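Local coordinates for glycoprotein (Chandipura virus, PDB 5MDM) that probably attaches the virus to host receptors and, in the acidic endosome, changes conformation to drive fusion of the viral and endosomal membranes, at residues V136-R140 with L220-G224; W143-V149 with I161-W167; L185-A190 with I202-Y208; M212-T217 with K229-G233; R263-Q267 with G394-N398. One frame throughout, in Å; residues are numbered along the deposited sequence.

Contact 1 (V136-R140 with L220-G224); sequences VDDYR and LSYCG
Leu-220 and Tyr-139 meet where a turn of the fusion domain rests against the end of strand 218-222. The turn is an Asx turn. In it Asp-137 OD1 accepts from Tyr-139 N at 2.9 Å, and also from Arg-140 N, both on the same face of the carboxylate plane. Leu-220 brings CD2 to the edge of the Tyr-139 ring, 4.2 Å from Tyr-139 CD1. Ser-221 follows, and its carbonyl oxygen comes near that of Tyr-139. Tyr-222 makes the largest contribution from this segment. Its CG lies opposite the backbone N (chi1 -170°), and this sends the ring across to the turn. The ring turns its edge to the face of Tyr-139 in an offset edge-to-face pair, with centroids 5.1 Å apart and planes at 63°. Tyr-222 OH lies 3.1 Å from Asp-138 OD1. The hydroxyl of Tyr-139 is hydrogen-bonded to Val-262 N. Asp-138 interacts with host vimentin. Its OD2 is hydrogen-bonded to Gly-179 N, next to Cys-178, the disulfide partner of Cys-223. Just past the strand, Cys-223 N donates to Asp-138 O over 2.8 Å, with an N-H...O angle of 145°.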
# COMPACT_ATOMS: atom_id res chain seq x y z
N VAL A 136 -11.16 21.17 -1.83
CA VAL A 136 -12.34 21.35 -1.00
C VAL A 136 -11.96 21.46 0.47
O VAL A 136 -11.17 20.65 0.97
CB VAL A 136 -13.33 20.16 -1.15
CG1 VAL A 136 -14.45 20.25 -0.14
CG2 VAL A 136 -13.89 20.10 -2.55
N ASP A 137 -12.50 22.45 1.17
CA ASP A 137 -12.44 22.45 2.62
C ASP A 137 -13.66 21.70 3.14
O ASP A 137 -14.75 22.26 3.24
CB ASP A 137 -12.43 23.88 3.18
CG ASP A 137 -12.17 23.93 4.69
OD1 ASP A 137 -12.39 22.91 5.38
OD2 ASP A 137 -11.75 24.99 5.18
N ASP A 138 -13.48 20.43 3.48
CA ASP A 138 -14.58 19.61 3.97
C ASP A 138 -15.12 20.12 5.30
O ASP A 138 -16.27 19.86 5.66
CB ASP A 138 -14.14 18.15 4.14
CG ASP A 138 -13.96 17.44 2.81
OD1 ASP A 138 -13.15 16.49 2.74
OD2 ASP A 138 -14.64 17.82 1.83
N TYR A 139 -14.30 20.86 6.04
CA TYR A 139 -14.68 21.30 7.37
C TYR A 139 -15.51 22.57 7.35
O TYR A 139 -16.44 22.73 8.14
CB TYR A 139 -13.45 21.44 8.27
CG TYR A 139 -12.62 20.18 8.34
CD1 TYR A 139 -12.94 19.16 9.22
CD2 TYR A 139 -11.54 19.99 7.50
CE1 TYR A 139 -12.20 18.00 9.28
CE2 TYR A 139 -10.79 18.84 7.54
CZ TYR A 139 -11.12 17.84 8.43
OH TYR A 139 -10.37 16.70 8.46
N ARG A 140 -15.17 23.48 6.45
CA ARG A 140 -15.88 24.75 6.34
C ARG A 140 -16.89 24.73 5.20
O ARG A 140 -17.68 25.65 5.04
CB ARG A 140 -14.89 25.90 6.17
CG ARG A 140 -13.92 26.06 7.34
CD ARG A 140 -13.22 27.40 7.29
NE ARG A 140 -14.16 28.49 7.07
CZ ARG A 140 -14.86 29.09 8.04
NH1 ARG A 140 -14.72 28.69 9.30
NH2 ARG A 140 -15.70 30.07 7.75
N LEU A 220 -17.94 17.58 16.20
CA LEU A 220 -17.34 18.26 15.05
C LEU A 220 -18.27 18.24 13.85
O LEU A 220 -18.94 17.25 13.57
CB LEU A 220 -15.98 17.63 14.69
CG LEU A 220 -15.12 18.23 13.58
CD1 LEU A 220 -13.66 17.92 13.85
CD2 LEU A 220 -15.50 17.70 12.22
N SER A 221 -18.31 19.37 13.14
CA SER A 221 -19.14 19.49 11.96
C SER A 221 -18.31 19.20 10.73
O SER A 221 -17.32 19.88 10.46
CB SER A 221 -19.72 20.90 11.86
OG SER A 221 -20.58 21.01 10.74
N TYR A 222 -18.71 18.17 9.99
CA TYR A 222 -17.94 17.72 8.85
C TYR A 222 -18.81 17.61 7.61
O TYR A 222 -19.87 16.99 7.63
CB TYR A 222 -17.30 16.36 9.15
CG TYR A 222 -16.29 15.93 8.13
CD1 TYR A 222 -15.09 16.60 7.99
CD2 TYR A 222 -16.54 14.85 7.30
CE1 TYR A 222 -14.15 16.21 7.05
CE2 TYR A 222 -15.61 14.44 6.36
CZ TYR A 222 -14.42 15.13 6.24
OH TYR A 222 -13.49 14.73 5.31
N CYS A 223 -18.35 18.24 6.52
CA CYS A 223 -19.07 18.21 5.26
C CYS A 223 -20.51 18.68 5.40
O CYS A 223 -21.42 18.09 4.83
CB CYS A 223 -19.02 16.81 4.65
SG CYS A 223 -17.46 16.42 3.83
N GLY A 224 -20.70 19.74 6.18
CA GLY A 224 -21.99 20.36 6.31
C GLY A 224 -22.97 19.64 7.21
O GLY A 224 -24.16 19.92 7.18

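Contact 2 (W143-V149 with I161-W167); sequences WVDPLFV and IHNSSVW
Trp-143, Phe-148 and Trp-167 form an aromatic cluster, one pair edge to face, the other offset edge to face. The six-membered ring of Trp-167 turns its edge to the face of Trp-143. Its centroid is 4.7 Å from that of the Trp-143 five-membered ring, and the planes stand at 67°. Trp-167 CH2 lies over the centre of the Trp-143 ring system. Phe-148 comes to Trp-167 from another direction. Its edge points at a face of the indole, with CZ toward the rim, 3.5 Å from Trp-167 CE3. The planes here are at 75°. Trp-167 CG is anti to the backbone N (chi1 -175°), which swings the indole between the other two rings. Both indole nitrogens are satisfied by carbonyls: Trp-167 NE1 by His-132 O, Trp-143 NE1 by Gln-155 O.

The backbone is shaped by a type I beta turn from Asp-145 to Phe-148 in the fusion domain. Asp-145 OD2 accepts from Leu-147 N at 2.8 Å, an Asx turn. This turn presents Leu-147 O to the other segment. Ile-161 N donates to it over 2.8 Å, nearly in line with the C=O bond, though the N-H points well off the oxygen.

At this end the Ile-161 side chain lies against backbone oxygens, CG2 3.6 Å from Leu-147 O and 3.9 Å from Phe-148 O. The next residue, His-162, is probably a pH sensor of the pre-fusion state.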
# COMPACT_ATOMS: atom_id res chain seq x y z
N TRP A 143 -15.30 25.49 -1.61
CA TRP A 143 -14.23 25.21 -2.55
C TRP A 143 -12.98 25.99 -2.14
O TRP A 143 -13.07 27.01 -1.47
CB TRP A 143 -14.62 25.62 -3.97
CG TRP A 143 -15.94 25.08 -4.44
CD1 TRP A 143 -17.08 25.80 -4.67
CD2 TRP A 143 -16.26 23.72 -4.74
NE1 TRP A 143 -18.09 24.97 -5.10
CE2 TRP A 143 -17.61 23.69 -5.15
CE3 TRP A 143 -15.53 22.53 -4.71
CZ2 TRP A 143 -18.24 22.50 -5.52
CZ3 TRP A 143 -16.16 21.36 -5.08
CH2 TRP A 143 -17.51 21.35 -5.48
N VAL A 144 -11.82 25.50 -2.55
CA VAL A 144 -10.57 26.18 -2.26
C VAL A 144 -9.56 26.00 -3.38
O VAL A 144 -9.23 24.88 -3.77
CB VAL A 144 -9.99 25.75 -0.89
CG1 VAL A 144 -10.22 24.28 -0.66
CG2 VAL A 144 -8.50 26.08 -0.80
N ASP A 145 -9.10 27.13 -3.91
CA ASP A 145 -8.16 27.16 -5.02
C ASP A 145 -7.59 28.58 -5.08
O ASP A 145 -8.31 29.54 -4.80
CB ASP A 145 -8.86 26.82 -6.33
CG ASP A 145 -7.90 26.69 -7.50
OD1 ASP A 145 -7.43 25.56 -7.77
OD2 ASP A 145 -7.61 27.71 -8.15
N PRO A 146 -6.30 28.71 -5.41
CA PRO A 146 -5.65 30.02 -5.51
C PRO A 146 -6.30 30.96 -6.54
O PRO A 146 -6.18 32.17 -6.41
CB PRO A 146 -4.21 29.68 -5.92
CG PRO A 146 -4.26 28.26 -6.40
CD PRO A 146 -5.33 27.61 -5.59
N LEU A 147 -6.97 30.40 -7.55
CA LEU A 147 -7.61 31.21 -8.58
C LEU A 147 -8.83 31.96 -8.07
O LEU A 147 -9.25 32.96 -8.66
CB LEU A 147 -8.01 30.35 -9.78
CG LEU A 147 -6.95 29.98 -10.82
CD1 LEU A 147 -5.96 28.95 -10.28
CD2 LEU A 147 -7.62 29.47 -12.09
N PHE A 148 -9.41 31.48 -6.97
CA PHE A 148 -10.62 32.10 -6.42
C PHE A 148 -10.32 33.44 -5.76
O PHE A 148 -9.20 33.69 -5.31
CB PHE A 148 -11.27 31.16 -5.39
CG PHE A 148 -11.91 29.95 -6.00
CD1 PHE A 148 -11.85 28.73 -5.36
CD2 PHE A 148 -12.57 30.04 -7.21
CE1 PHE A 148 -12.44 27.61 -5.92
CE2 PHE A 148 -13.16 28.93 -7.77
CZ PHE A 148 -13.09 27.71 -7.13
N VAL A 149 -11.34 34.29 -5.70
CA VAL A 149 -11.24 35.53 -4.95
C VAL A 149 -11.28 35.21 -3.46
O VAL A 149 -12.30 34.77 -2.93
CB VAL A 149 -12.39 36.50 -5.32
CG1 VAL A 149 -12.37 37.72 -4.40
CG2 VAL A 149 -12.28 36.93 -6.78
N ILE A 161 -9.79 35.39 -10.02
CA ILE A 161 -9.02 36.63 -9.98
C ILE A 161 -8.96 37.29 -11.35
O ILE A 161 -9.06 38.52 -11.46
CB ILE A 161 -7.60 36.41 -9.42
CG1 ILE A 161 -6.89 35.27 -10.16
CG2 ILE A 161 -7.66 36.11 -7.93
CD1 ILE A 161 -5.49 34.99 -9.66
N HIS A 162 -8.82 36.49 -12.40
CA HIS A 162 -8.83 37.00 -13.76
C HIS A 162 -10.23 37.47 -14.12
O HIS A 162 -11.20 36.75 -13.93
CB HIS A 162 -8.36 35.93 -14.75
CG HIS A 162 -6.99 35.41 -14.48
ND1 HIS A 162 -6.68 34.66 -13.36
CD2 HIS A 162 -5.83 35.53 -15.18
CE1 HIS A 162 -5.40 34.35 -13.38
NE2 HIS A 162 -4.86 34.86 -14.48
N ASN A 163 -10.32 38.69 -14.63
CA ASN A 163 -11.60 39.30 -14.99
C ASN A 163 -12.38 38.47 -16.01
O ASN A 163 -13.61 38.43 -15.99
CB ASN A 163 -11.39 40.71 -15.53
CG ASN A 163 -10.57 41.58 -14.60
OD1 ASN A 163 -9.93 41.09 -13.67
ND2 ASN A 163 -10.58 42.89 -14.84
N SER A 164 -11.65 37.79 -16.88
CA SER A 164 -12.25 37.06 -17.99
C SER A 164 -12.95 35.76 -17.59
O SER A 164 -13.98 35.40 -18.16
CB SER A 164 -11.19 36.77 -19.06
OG SER A 164 -10.10 36.04 -18.53
N SER A 165 -12.39 35.05 -16.60
CA SER A 165 -12.87 33.71 -16.28
C SER A 165 -13.55 33.58 -14.92
O SER A 165 -13.23 34.30 -13.98
CB SER A 165 -11.72 32.70 -16.37
OG SER A 165 -11.27 32.54 -17.70
N VAL A 166 -14.50 32.65 -14.84
CA VAL A 166 -15.07 32.22 -13.56
C VAL A 166 -14.93 30.71 -13.44
O VAL A 166 -14.38 30.05 -14.32
CB VAL A 166 -16.55 32.63 -13.40
CG1 VAL A 166 -16.71 34.14 -13.53
CG2 VAL A 166 -17.42 31.89 -14.40
N TRP A 167 -15.43 30.14 -12.34
CA TRP A 167 -15.34 28.70 -12.13
C TRP A 167 -16.69 28.05 -11.82
O TRP A 167 -17.42 28.51 -10.94
CB TRP A 167 -14.34 28.38 -11.02
CG TRP A 167 -14.11 26.91 -10.84
CD1 TRP A 167 -13.25 26.12 -11.55
CD2 TRP A 167 -14.75 26.04 -9.89
NE1 TRP A 167 -13.31 24.83 -11.10
CE2 TRP A 167 -14.23 24.75 -10.08
CE3 TRP A 167 -15.71 26.24 -8.90
CZ2 TRP A 167 -14.63 23.66 -9.32
CZ3 TRP A 167 -16.11 25.16 -8.14
CH2 TRP A 167 -15.57 23.88 -8.36

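Contact 3 (L185-A190 with I202-Y208); sequences LTVTVA and IVFKSKY. With SO4 (sulfate ion), chain G.
Strands 185-190 and 202-205 run antiparallel, 4.7 Å apart at closest approach, as the two arms of a beta hairpin. Thr-188 and Lys-205 form a hydrogen-bonded pair, as do Ala-190 and Val-203. Thr-188 N to Lys-205 O and Ala-190 N to Val-203 O are each 2.9 Å. Val-189 and Phe-204 between them are a non-hydrogen-bonded pair.

Val-189 and Phe-204 point the same way, side by side. Val-189 CG2 is 3.6 Å from Phe-204 CE1. Its other branch, CG1, lies anti to the backbone N (chi1 176°) and reaches Ile-202 CG2 at 3.6 Å. Val-187 CG1 meets the same phenyl ring near CD1. On the opposite face of the sheet, the extended Lys-205 chain passes Ala-190 CB and ends in a salt bridge with Glu-38. Thr-188 OG1 is hydrogen-bonded to Ser-40 OG.

Beyond the paired residues, Leu-185 CD1 packs 3.5 Å from Tyr-208 CD2. A sulfate, probably from the crystallisation liquor, sits at this end. Thr-186 N donates to its O1 at 2.8 Å, and Thr-186 OG1 to O3. The bent chain of Lys-207 brings NZ 3.5 Å from O4.

In the four-stranded sheet, strand 36-49 flanks 180-192 and strand 212-213 flanks 202-205. Val-236 of strand 235-237 touches Leu-185 and Val-187.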
# COMPACT_ATOMS: atom_id res chain seq x y z
N LEU A 185 -24.47 3.77 8.17
CA LEU A 185 -23.80 3.03 9.21
C LEU A 185 -24.68 3.05 10.43
O LEU A 185 -25.15 4.10 10.85
CB LEU A 185 -22.48 3.74 9.52
CG LEU A 185 -21.53 3.11 10.52
CD1 LEU A 185 -21.03 1.79 9.98
CD2 LEU A 185 -20.37 4.04 10.78
N THR A 186 -24.94 1.88 11.01
CA THR A 186 -25.58 1.85 12.31
C THR A 186 -24.50 2.03 13.36
O THR A 186 -23.54 1.25 13.42
CB THR A 186 -26.33 0.54 12.56
OG1 THR A 186 -27.43 0.44 11.65
CG2 THR A 186 -26.86 0.49 13.97
N VAL A 187 -24.63 3.08 14.16
CA VAL A 187 -23.73 3.30 15.28
C VAL A 187 -24.49 2.96 16.55
O VAL A 187 -25.62 3.39 16.74
CB VAL A 187 -23.21 4.74 15.34
CG1 VAL A 187 -22.42 4.97 16.60
CG2 VAL A 187 -22.36 5.03 14.12
N THR A 188 -23.86 2.17 17.41
CA THR A 188 -24.48 1.72 18.65
C THR A 188 -23.83 2.35 19.86
O THR A 188 -22.60 2.40 19.97
CB THR A 188 -24.38 0.20 18.79
OG1 THR A 188 -25.05 -0.43 17.69
CG2 THR A 188 -25.01 -0.24 20.09
N VAL A 189 -24.67 2.84 20.77
CA VAL A 189 -24.21 3.48 21.99
C VAL A 189 -24.40 2.52 23.15
O VAL A 189 -25.50 2.00 23.36
CB VAL A 189 -25.02 4.75 22.28
CG1 VAL A 189 -24.62 5.35 23.61
CG2 VAL A 189 -24.84 5.77 21.17
N ALA A 190 -23.35 2.27 23.91
CA ALA A 190 -23.44 1.45 25.12
C ALA A 190 -23.19 2.31 26.36
O ALA A 190 -22.22 3.07 26.41
CB ALA A 190 -22.47 0.29 25.07
N ILE A 202 -20.20 6.59 27.95
CA ILE A 202 -20.70 6.08 26.68
C ILE A 202 -19.55 5.42 25.92
O ILE A 202 -18.43 5.92 25.93
CB ILE A 202 -21.27 7.22 25.82
CG1 ILE A 202 -22.63 7.66 26.35
CG2 ILE A 202 -21.42 6.80 24.37
CD1 ILE A 202 -23.22 8.83 25.59
N VAL A 203 -19.84 4.28 25.30
CA VAL A 203 -18.91 3.65 24.38
C VAL A 203 -19.60 3.42 23.03
O VAL A 203 -20.69 2.86 22.98
CB VAL A 203 -18.40 2.31 24.93
CG1 VAL A 203 -17.74 1.50 23.83
CG2 VAL A 203 -17.43 2.57 26.05
N PHE A 204 -18.96 3.87 21.95
CA PHE A 204 -19.50 3.69 20.61
C PHE A 204 -18.97 2.44 19.91
O PHE A 204 -17.79 2.09 20.03
CB PHE A 204 -19.21 4.91 19.74
CG PHE A 204 -19.86 6.16 20.21
CD1 PHE A 204 -21.18 6.42 19.92
CD2 PHE A 204 -19.16 7.10 20.95
CE1 PHE A 204 -21.79 7.57 20.35
CE2 PHE A 204 -19.76 8.25 21.38
CZ PHE A 204 -21.08 8.49 21.08
N LYS A 205 -19.86 1.76 19.19
CA LYS A 205 -19.49 0.60 18.39
C LYS A 205 -20.09 0.78 17.00
O LYS A 205 -21.14 1.40 16.85
CB LYS A 205 -20.01 -0.69 19.02
CG LYS A 205 -19.59 -0.86 20.47
CD LYS A 205 -20.50 -1.80 21.23
CE LYS A 205 -20.10 -1.86 22.69
NZ LYS A 205 -20.88 -2.85 23.48
N SER A 206 -19.42 0.25 15.99
CA SER A 206 -20.01 0.15 14.67
C SER A 206 -19.28 -0.96 13.94
O SER A 206 -18.33 -1.51 14.47
CB SER A 206 -19.88 1.46 13.91
OG SER A 206 -18.63 1.53 13.25
N LYS A 207 -19.71 -1.29 12.73
CA LYS A 207 -19.07 -2.37 12.00
C LYS A 207 -17.64 -1.97 11.64
O LYS A 207 -16.83 -2.81 11.24
CB LYS A 207 -19.88 -2.76 10.75
CG LYS A 207 -19.76 -1.83 9.55
CD LYS A 207 -21.11 -1.65 8.90
CE LYS A 207 -21.03 -1.63 7.38
NZ LYS A 207 -21.41 -2.95 6.80
N TYR A 208 -17.34 -0.69 11.81
CA TYR A 208 -16.06 -0.12 11.44
C TYR A 208 -15.30 0.42 12.65
O TYR A 208 -14.13 0.79 12.55
CB TYR A 208 -16.29 1.04 10.48
CG TYR A 208 -16.85 0.64 9.14
CD1 TYR A 208 -16.38 -0.48 8.48
CD2 TYR A 208 -17.84 1.39 8.54
CE1 TYR A 208 -16.88 -0.85 7.25
CE2 TYR A 208 -18.35 1.03 7.31
CZ TYR A 208 -17.87 -0.09 6.68
OH TYR A 208 -18.38 -0.45 5.46
S SO4 G . -24.76 -1.76 9.45
O1 SO4 G . -24.51 -0.33 9.28
O2 SO4 G . -23.83 -2.31 10.42
O3 SO4 G . -26.12 -1.98 9.96
O4 SO4 G . -24.59 -2.41 8.16

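Contact 4 (M212-T217 with K229-G233); sequences MEGART and KFPNG
Met-212 bends at chi2 (58°) and chi3 (62°), which carries its sulfur and methyl past Phe-230 to Asn-232; the side chain crosses Phe-230 at about a right angle. Its CB stands over a face of the phenyl ring, 4.3 Å from the centroid and 17° off the normal, a CH-pi contact. The sulfur gives a Met-aromatic contact. It approaches obliquely, with Met-212 SD 5.5 Å from the centroid of the Phe-230 ring. SD also lies 3.9 Å from Asn-232 OD1. The ND2 of that amide is hydrogen-bonded to Ile-395 O.

Pro-231 points toward residues 212-217 and packs among Glu-213, Arg-216 and Thr-217. Its CB lies over the centre of the Arg-216 guanidinium, 3.7 Å from Arg-216 CZ. Its CG faces two carbonyls, Glu-213 O and Arg-216 O. Thr-217 OG1 packs near Pro-231 CD and at the edge of the Phe-230 ring. It donates to Glu-213 O at 2.7 Å, from above the carbonyl plane. Arg-216 N reaches the same oxygen from the other face.

A type I beta turn from Phe-230 to Gly-233 shapes the loop. Phe-230 O accepts from Gly-233 N at 2.7 Å and from Lys-229 NZ on the opposite face.

The loop joins strands 225-229 and 235-237. It packs against strand 212-213, the last strand of the sheet that includes 202-205. Phe-204 of that neighbouring strand meets the Phe-230 ring.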
# COMPACT_ATOMS: atom_id res chain seq x y z
N MET A 212 -15.20 2.47 21.05
CA MET A 212 -14.65 3.82 20.94
C MET A 212 -15.08 4.68 22.12
O MET A 212 -16.27 4.92 22.33
CB MET A 212 -15.06 4.44 19.60
CG MET A 212 -13.95 5.20 18.89
SD MET A 212 -12.41 4.33 18.49
CE MET A 212 -13.01 3.07 17.36
N GLU A 213 -14.11 5.14 22.90
CA GLU A 213 -14.38 5.85 24.15
C GLU A 213 -15.04 7.21 23.96
O GLU A 213 -14.42 8.13 23.43
CB GLU A 213 -13.09 6.01 24.97
CG GLU A 213 -12.68 4.75 25.71
CD GLU A 213 -13.67 4.35 26.79
OE1 GLU A 213 -14.49 5.21 27.20
OE2 GLU A 213 -13.64 3.18 27.23
N GLY A 214 -16.28 7.33 24.40
CA GLY A 214 -17.00 8.59 24.30
C GLY A 214 -16.34 9.69 25.11
O GLY A 214 -16.48 10.88 24.80
N ALA A 215 -15.63 9.29 26.16
CA ALA A 215 -14.92 10.22 27.01
C ALA A 215 -13.81 10.96 26.26
O ALA A 215 -13.42 12.06 26.62
CB ALA A 215 -14.36 9.49 28.21
N ARG A 216 -13.29 10.33 25.21
CA ARG A 216 -12.28 10.95 24.36
C ARG A 216 -12.89 11.27 22.99
O ARG A 216 -12.18 11.38 21.99
CB ARG A 216 -11.05 10.04 24.24
CG ARG A 216 -10.21 9.93 25.51
CD ARG A 216 -9.25 8.74 25.48
NE ARG A 216 -8.27 8.82 24.40
CZ ARG A 216 -7.96 7.80 23.59
NH1 ARG A 216 -8.56 6.63 23.73
NH2 ARG A 216 -7.05 7.96 22.63
N THR A 217 -14.21 11.40 22.96
CA THR A 217 -14.94 11.69 21.73
C THR A 217 -15.44 13.13 21.74
O THR A 217 -16.06 13.56 22.71
CB THR A 217 -16.14 10.75 21.56
OG1 THR A 217 -15.67 9.41 21.42
CG2 THR A 217 -16.97 11.13 20.33
N LYS A 229 -16.20 13.10 16.28
CA LYS A 229 -14.92 12.51 16.01
C LYS A 229 -14.55 11.62 17.19
O LYS A 229 -14.55 12.05 18.36
CB LYS A 229 -13.84 13.57 15.79
CG LYS A 229 -12.49 13.00 15.36
CD LYS A 229 -11.40 14.05 15.41
CE LYS A 229 -10.30 13.65 16.38
NZ LYS A 229 -10.84 13.34 17.74
N PHE A 230 -14.27 10.37 16.86
CA PHE A 230 -13.80 9.36 17.79
C PHE A 230 -12.32 9.57 18.13
O PHE A 230 -11.59 10.23 17.38
CB PHE A 230 -13.98 8.00 17.12
CG PHE A 230 -15.41 7.59 16.97
CD1 PHE A 230 -16.35 8.01 17.88
CD2 PHE A 230 -15.80 6.79 15.91
CE1 PHE A 230 -17.68 7.63 17.75
CE2 PHE A 230 -17.12 6.41 15.76
CZ PHE A 230 -18.07 6.83 16.68
N PRO A 231 -11.87 9.01 19.26
CA PRO A 231 -10.47 9.12 19.70
C PRO A 231 -9.47 8.68 18.63
O PRO A 231 -8.32 9.11 18.68
CB PRO A 231 -10.40 8.16 20.88
CG PRO A 231 -11.77 8.12 21.41
CD PRO A 231 -12.69 8.29 20.25
N ASN A 232 -9.89 7.84 17.69
CA ASN A 232 -8.99 7.42 16.62
C ASN A 232 -9.04 8.38 15.43
O ASN A 232 -8.49 8.10 14.37
CB ASN A 232 -9.29 5.98 16.19
CG ASN A 232 -10.57 5.86 15.40
OD1 ASN A 232 -11.47 6.68 15.51
ND2 ASN A 232 -10.65 4.82 14.57
N GLY A 233 -9.71 9.51 15.61
CA GLY A 233 -9.73 10.54 14.60
C GLY A 233 -10.74 10.30 13.50
O GLY A 233 -10.85 11.11 12.57

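Contact 5 (R263-Q267 with G394-N398); sequences RSTLQ and GIVDN
The Arg-263 and Asn-398 side chains run past each other in opposite directions, guanidinium and amide planes 8° apart. Leu-266 CD2 lies at the edge of the guanidinium, in its plane. Four oxygens approach it obliquely: Asn-398 OD1 and the carbonyls of Gly-394, Ile-395 and Asp-397. Arg-263 NH1 is 3.5 Å from Asp-397 O, and Arg-263 NH2 is 3.6 Å from Gly-394 O. These nearby oxygens are probably favourable for the positive charge. CG of Arg-263 sits between the backbone N and the carbonyl carbon (chi1 51°), and the chain bends at chi3 (-80°) to turn the group toward residues 394-398. The hydrogen bond of NH1 goes to Asn-232 O. Glu-234 makes a long, weak ion pair with NH2.

Both segments are connections between regular elements; 266-267 start a 3-10 turn. Residues 263-267 lead into helix 270-295, in a region probably involved in trimerization. Residues 394-398 follow strand 392-393 and precede helix 401-404.

The apolar part is small. Leu-266 CD2 meets Ile-395 CD1 at 3.7 Å, the side chains crossing at about a right angle. Gln-267 also crosses Ile-395, with its NE2 3.6 Å from Ile-395 CD1. Its OE1 is hydrogen-bonded to Ser-276 OG in the helix. Gln-272 of that helix touches both Leu-266 and Ile-395. Asp-397 turns away from Arg-263, and its OD2 accepts from Trp-337 NE1.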
# COMPACT_ATOMS: atom_id res chain seq x y z
N ARG A 263 -10.18 11.77 9.81
CA ARG A 263 -9.69 10.79 8.84
C ARG A 263 -10.80 9.90 8.29
O ARG A 263 -11.82 9.68 8.94
CB ARG A 263 -8.57 9.95 9.43
CG ARG A 263 -8.89 9.32 10.77
CD ARG A 263 -7.72 8.51 11.30
NE ARG A 263 -7.64 7.19 10.69
CZ ARG A 263 -7.41 6.07 11.37
NH1 ARG A 263 -7.25 6.11 12.68
NH2 ARG A 263 -7.35 4.91 10.73
N SER A 264 -10.58 9.39 7.08
CA SER A 264 -11.49 8.42 6.48
C SER A 264 -11.54 7.17 7.33
O SER A 264 -10.56 6.80 7.97
CB SER A 264 -11.05 8.06 5.06
OG SER A 264 -11.37 9.11 4.16
N THR A 265 -12.70 6.53 7.35
CA THR A 265 -12.89 5.32 8.12
C THR A 265 -12.07 4.20 7.48
O THR A 265 -12.41 3.70 6.41
CB THR A 265 -14.37 4.95 8.24
OG1 THR A 265 -15.03 5.90 9.08
CG2 THR A 265 -14.53 3.58 8.86
N LEU A 266 -10.99 3.84 8.15
CA LEU A 266 -10.01 2.92 7.59
C LEU A 266 -10.63 1.54 7.40
O LEU A 266 -10.36 0.85 6.42
CB LEU A 266 -8.78 2.84 8.49
CG LEU A 266 -7.63 1.92 8.04
CD1 LEU A 266 -7.12 2.28 6.66
CD2 LEU A 266 -6.50 1.96 9.05
N GLN A 267 -11.50 1.17 8.33
CA GLN A 267 -12.05 -0.18 8.34
C GLN A 267 -13.01 -0.47 7.18
O GLN A 267 -13.38 -1.62 6.96
CB GLN A 267 -12.71 -0.47 9.68
CG GLN A 267 -11.70 -0.89 10.72
CD GLN A 267 -10.82 -2.01 10.23
OE1 GLN A 267 -11.32 -3.05 9.77
NE2 GLN A 267 -9.51 -1.81 10.28
N GLY A 394 -2.58 1.44 14.53
CA GLY A 394 -3.13 2.20 13.43
C GLY A 394 -4.62 2.04 13.20
O GLY A 394 -5.14 2.50 12.19
N ILE A 395 -5.30 1.38 14.14
CA ILE A 395 -6.75 1.23 14.03
C ILE A 395 -7.51 2.03 15.10
O ILE A 395 -8.29 2.93 14.78
CB ILE A 395 -7.19 -0.25 14.07
CG1 ILE A 395 -6.37 -1.09 13.10
CG2 ILE A 395 -8.67 -0.38 13.74
CD1 ILE A 395 -6.41 -0.61 11.67
N VAL A 396 -7.28 1.70 16.37
CA VAL A 396 -8.06 2.29 17.45
C VAL A 396 -7.50 3.61 17.97
O VAL A 396 -8.06 4.21 18.90
CB VAL A 396 -8.20 1.33 18.64
CG1 VAL A 396 -8.71 -0.01 18.15
CG2 VAL A 396 -6.86 1.16 19.34
N ASP A 397 -6.39 4.07 17.38
CA ASP A 397 -5.83 5.38 17.71
C ASP A 397 -5.28 6.05 16.45
O ASP A 397 -5.13 5.41 15.41
CB ASP A 397 -4.75 5.27 18.79
CG ASP A 397 -3.66 4.27 18.44
OD1 ASP A 397 -2.91 4.51 17.48
OD2 ASP A 397 -3.56 3.24 19.15
N ASN A 398 -4.98 7.33 16.55
CA ASN A 398 -4.49 8.08 15.39
C ASN A 398 -2.96 8.15 15.36
O ASN A 398 -2.37 8.98 14.66
CB ASN A 398 -5.10 9.48 15.36
CG ASN A 398 -5.13 10.08 13.97
OD1 ASN A 398 -5.08 9.36 12.97
ND2 ASN A 398 -5.23 11.40 13.89

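Contacts 3, 4 and 5 cluster together. Contact 2 lies far out along the fusion domain, contact 1 between. Contacts 1 and 2 share the sheet of strands 135-137 and 142-144. Contacts 3 and 4 share a sheet, and their phenylalanines pack together. Asn-232 ties contact 4 to contact 5 through Arg-263. All five are partly buried; contact 5 lies nearest the chain centre, about 6 Å, contact 2 farthest, about 30 Å (centre to centre). Only contact 3 pairs strands. Contact 1 combines one aromatic pair, contact 2 two, with a single backbone bond each. Contact 4 sets a loop against a strand end and 3-10 turn, contact 5 joins two connections; neither has a hydrogen bond across.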